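Local coordinates for aminopeptidase C (Lactobacillus rhamnosus, PDB 4K7C), which probably removes amino-terminal residues from peptides as a cysteine aminopeptidase of the papain-like (peptidase C1-like) family, at residues D227-D232 and Y237-E242. Residues are numbered along the deposited sequence; the frame is centred on the assembly and turned at random.
Sequences DFEYRD and YHIDRE
A two-stranded antiparallel beta hairpin pairs strand 227-231 with strand 237-241, their axes 4.7 Å apart and running at 172°. The register is fixed by two hydrogen-bonded pairs, Phe228-Asp240 and Tyr230-His238, each joined by reciprocal N-H...O bonds. On the face carrying these pairs, His238 CB lies over one face of the Tyr230 ring, 3.9 Å from its centroid, a CH-pi contact. CG of Tyr230 sits between backbone N and carbonyl carbon (chi1 67°), which swings the ring across to His238. The two ring planes, 23° apart, barely overlap. His238 NE2 donates to Asp232 OD2 at 3.0 Å, in the imidazole plane but from above the carboxylate plane, fixing the imidazole's rotation. With an alanine in place of His238, OD2 would probably lose this donor, though Asn236 N still holds OD1. On the other face, Tyr237 OH donates to Glu229 OE1 at 2.5 Å, and Tyr237 CB sits over the Arg231 guanidinium, whose NH1 bonds Lys235 O. Asp227 OD2 takes a weak 3.4 Å salt-bridge bond from Arg241 NE, while Arg241 NH2 pairs with Asp375 of the second subunit. Reciprocal backbone bonds and a short connection define a beta hairpin, here at a subunit interface.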
ATOM      1  N   ASP A 227      25.042  24.570  22.193  1.00 20.79           N
ATOM      2  CA  ASP A 227      25.466  25.402  21.064  1.00 23.03           C
ATOM      3  C   ASP A 227      24.421  25.385  19.962  1.00 23.63           C
ATOM      4  O   ASP A 227      23.756  24.354  19.760  1.00 26.59           O
ATOM      5  CB  ASP A 227      26.767  24.894  20.503  1.00 24.03           C
ATOM      6  CG  ASP A 227      27.930  25.080  21.407  1.00 27.56           C
ATOM      7  OD1 ASP A 227      27.865  25.692  22.507  1.00 29.71           O
ATOM      8  OD2 ASP A 227      29.001  24.618  20.945  1.00 29.96           O
ATOM      9  N   PHE A 228      24.247  26.512  19.288  1.00 25.74           N
ATOM     10  CA  PHE A 228      23.283  26.657  18.199  1.00 22.02           C
ATOM     11  C   PHE A 228      24.080  26.992  16.932  1.00 24.27           C
ATOM     12  O   PHE A 228      24.765  28.014  16.917  1.00 24.20           O
ATOM     13  CB  PHE A 228      22.365  27.773  18.559  1.00 22.11           C
ATOM     14  CG  PHE A 228      21.258  28.061  17.553  1.00 21.59           C
ATOM     15  CD1 PHE A 228      20.584  27.034  16.904  1.00 23.77           C
ATOM     16  CD2 PHE A 228      20.854  29.342  17.351  1.00 21.50           C
ATOM     17  CE1 PHE A 228      19.570  27.309  16.003  1.00 22.83           C
ATOM     18  CE2 PHE A 228      19.790  29.636  16.508  1.00 24.22           C
ATOM     19  CZ  PHE A 228      19.154  28.608  15.833  1.00 24.29           C
ATOM     20  N   GLU A 229      24.051  26.118  15.909  1.00 23.66           N
ATOM     21  CA  GLU A 229      24.719  26.342  14.653  1.00 21.65           C
ATOM     22  C   GLU A 229      23.643  26.287  13.525  1.00 21.84           C
ATOM     23  O   GLU A 229      22.779  25.424  13.579  1.00 19.17           O
ATOM     24  CB  GLU A 229      25.695  25.186  14.376  1.00 24.37           C
ATOM     25  CG  GLU A 229      26.919  25.096  15.262  1.00 25.59           C
ATOM     26  CD  GLU A 229      27.884  23.991  14.840  1.00 31.92           C
ATOM     27  OE1 GLU A 229      28.664  24.198  13.895  1.00 23.04           O
ATOM     28  OE2 GLU A 229      27.976  22.960  15.580  1.00 32.96           O
ATOM     29  N   TYR A 230      23.669  27.220  12.603  1.00 22.17           N
ATOM     30  CA  TYR A 230      22.735  27.284  11.511  1.00 21.59           C
ATOM     31  C   TYR A 230      23.308  28.108  10.334  1.00 22.71           C
ATOM     32  O   TYR A 230      24.305  28.782  10.477  1.00 22.38           O
ATOM     33  CB  TYR A 230      21.396  27.869  11.933  1.00 21.13           C
ATOM     34  CG  TYR A 230      21.459  29.320  12.307  1.00 23.49           C
ATOM     35  CD1 TYR A 230      21.794  29.735  13.615  1.00 23.53           C
ATOM     36  CD2 TYR A 230      21.193  30.295  11.360  1.00 22.35           C
ATOM     37  CE1 TYR A 230      21.900  31.053  13.939  1.00 22.44           C
ATOM     38  CE2 TYR A 230      21.258  31.619  11.704  1.00 25.65           C
ATOM     39  CZ  TYR A 230      21.637  31.975  12.982  1.00 23.20           C
ATOM     40  OH  TYR A 230      21.682  33.278  13.259  1.00 25.36           O
ATOM     41  N   ARG A 231      22.689  27.942   9.179  1.00 21.80           N
ATOM     42  CA  ARG A 231      22.899  28.778   8.018  1.00 24.34           C
ATOM     43  C   ARG A 231      21.649  29.569   7.761  1.00 24.32           C
ATOM     44  O   ARG A 231      20.517  29.027   7.730  1.00 23.39           O
ATOM     45  CB  ARG A 231      23.265  27.964   6.775  1.00 27.94           C
ATOM     46  CG  ARG A 231      24.690  27.531   6.831  1.00 26.65           C
ATOM     47  CD  ARG A 231      25.298  27.241   5.494  1.00 29.64           C
ATOM     48  NE  ARG A 231      26.652  26.683   5.647  1.00 27.59           N
ATOM     49  CZ  ARG A 231      27.749  27.295   5.218  1.00 29.86           C
ATOM     50  NH1 ARG A 231      27.675  28.499   4.627  1.00 32.18           N
ATOM     51  NH2 ARG A 231      28.913  26.735   5.371  1.00 25.57           N
ATOM     52  N   ASP A 232      21.846  30.892   7.623  1.00 22.60           N
ATOM     53  CA  ASP A 232      20.763  31.783   7.295  1.00 23.16           C
ATOM     54  C   ASP A 232      20.364  31.656   5.816  1.00 24.13           C
ATOM     55  O   ASP A 232      20.978  30.910   5.086  1.00 22.51           O
ATOM     56  CB  ASP A 232      21.073  33.222   7.719  1.00 21.88           C
ATOM     57  CG  ASP A 232      22.183  33.875   6.895  1.00 21.53           C
ATOM     58  OD1 ASP A 232      22.373  33.567   5.695  1.00 23.00           O
ATOM     59  OD2 ASP A 232      22.754  34.791   7.478  1.00 21.90           O
ATOM     60  N   TYR A 237      26.941  30.944   7.511  1.00 21.61           N
ATOM     61  CA  TYR A 237      27.009  30.108   8.690  1.00 22.24           C
ATOM     62  C   TYR A 237      27.103  30.968   9.948  1.00 22.22           C
ATOM     63  O   TYR A 237      27.778  32.005   9.956  1.00 22.95           O
ATOM     64  CB  TYR A 237      28.249  29.221   8.585  1.00 21.28           C
ATOM     65  CG  TYR A 237      28.641  28.463   9.852  1.00 20.85           C
ATOM     66  CD1 TYR A 237      28.119  27.190  10.115  1.00 20.61           C
ATOM     67  CD2 TYR A 237      29.541  29.000  10.760  1.00 21.30           C
ATOM     68  CE1 TYR A 237      28.493  26.476  11.266  1.00 22.14           C
ATOM     69  CE2 TYR A 237      29.900  28.311  11.915  1.00 23.89           C
ATOM     70  CZ  TYR A 237      29.381  27.045  12.170  1.00 21.06           C
ATOM     71  OH  TYR A 237      29.802  26.393  13.290  1.00 21.47           O
ATOM     72  N   HIS A 238      26.459  30.490  11.014  1.00 20.50           N
ATOM     73  CA  HIS A 238      26.476  31.121  12.344  1.00 21.32           C
ATOM     74  C   HIS A 238      26.602  30.071  13.425  1.00 21.39           C
ATOM     75  O   HIS A 238      26.036  28.949  13.300  1.00 18.93           O
ATOM     76  CB  HIS A 238      25.181  31.921  12.616  1.00 23.24           C
ATOM     77  CG  HIS A 238      24.912  33.003  11.627  1.00 26.38           C
ATOM     78  ND1 HIS A 238      25.377  34.285  11.805  1.00 29.12           N
ATOM     79  CD2 HIS A 238      24.150  33.040  10.502  1.00 28.17           C
ATOM     80  CE1 HIS A 238      24.966  35.053  10.801  1.00 28.58           C
ATOM     81  NE2 HIS A 238      24.225  34.322   9.992  1.00 27.79           N
ATOM     82  N   ILE A 239      27.390  30.395  14.471  1.00 20.03           N
ATOM     83  CA  ILE A 239      27.488  29.565  15.654  1.00 21.23           C
ATOM     84  C   ILE A 239      27.380  30.418  16.911  1.00 22.87           C
ATOM     85  O   ILE A 239      28.036  31.445  17.011  1.00 21.79           O
ATOM     86  CB  ILE A 239      28.746  28.708  15.671  1.00 22.86           C
ATOM     87  CG1 ILE A 239      28.690  27.815  16.898  1.00 24.07           C
ATOM     88  CG2 ILE A 239      30.028  29.510  15.567  1.00 23.27           C
ATOM     89  CD1 ILE A 239      29.740  26.759  16.868  1.00 26.67           C
ATOM     90  N   ASP A 240      26.507  30.007  17.817  1.00 20.32           N
ATOM     91  CA  ASP A 240      26.280  30.739  19.035  1.00 23.09           C
ATOM     92  C   ASP A 240      26.467  29.692  20.161  1.00 23.45           C
ATOM     93  O   ASP A 240      25.751  28.687  20.232  1.00 26.41           O
ATOM     94  CB  ASP A 240      24.899  31.353  18.972  1.00 25.16           C
ATOM     95  CG  ASP A 240      24.633  32.374  20.016  1.00 32.92           C
ATOM     96  OD1 ASP A 240      25.423  32.483  20.970  1.00 33.10           O
ATOM     97  OD2 ASP A 240      23.558  33.025  19.887  1.00 29.90           O
ATOM     98  N   ARG A 241      27.501  29.879  20.990  1.00 23.23           N
ATOM     99  CA  ARG A 241      27.901  28.905  21.969  1.00 22.27           C
ATOM    100  C   ARG A 241      27.424  29.087  23.400  1.00 22.21           C
ATOM    101  O   ARG A 241      27.163  30.199  23.828  1.00 24.23           O
ATOM    102  CB  ARG A 241      29.411  28.758  21.890  1.00 26.02           C
ATOM    103  CG  ARG A 241      29.823  28.279  20.472  1.00 28.96           C
ATOM    104  CD  ARG A 241      31.269  28.116  20.395  1.00 35.32           C
ATOM    105  NE  ARG A 241      31.628  26.795  20.864  1.00 33.84           N
ATOM    106  CZ  ARG A 241      32.896  26.392  20.861  1.00 39.65           C
ATOM    107  NH1 ARG A 241      33.198  25.199  21.318  1.00 36.99           N
ATOM    108  NH2 ARG A 241      33.835  27.208  20.388  1.00 41.00           N
ATOM    109  N   GLU A 242      27.243  27.973  24.097  1.00 21.69           N
ATOM    110  CA  GLU A 242      26.881  27.961  25.501  1.00 23.96           C
ATOM    111  C   GLU A 242      25.600  28.775  25.872  1.00 24.18           C
ATOM    112  O   GLU A 242      25.514  29.477  26.866  1.00 22.73           O
ATOM    113  CB  GLU A 242      28.070  28.507  26.256  1.00 32.89           C
ATOM    114  CG  GLU A 242      29.323  27.739  25.906  1.00 35.70           C
ATOM    115  CD  GLU A 242      30.090  27.515  27.137  1.00 47.46           C
ATOM    116  OE1 GLU A 242      30.001  26.366  27.636  1.00 67.16           O
ATOM    117  OE2 GLU A 242      30.659  28.527  27.625  1.00 49.05           O
TER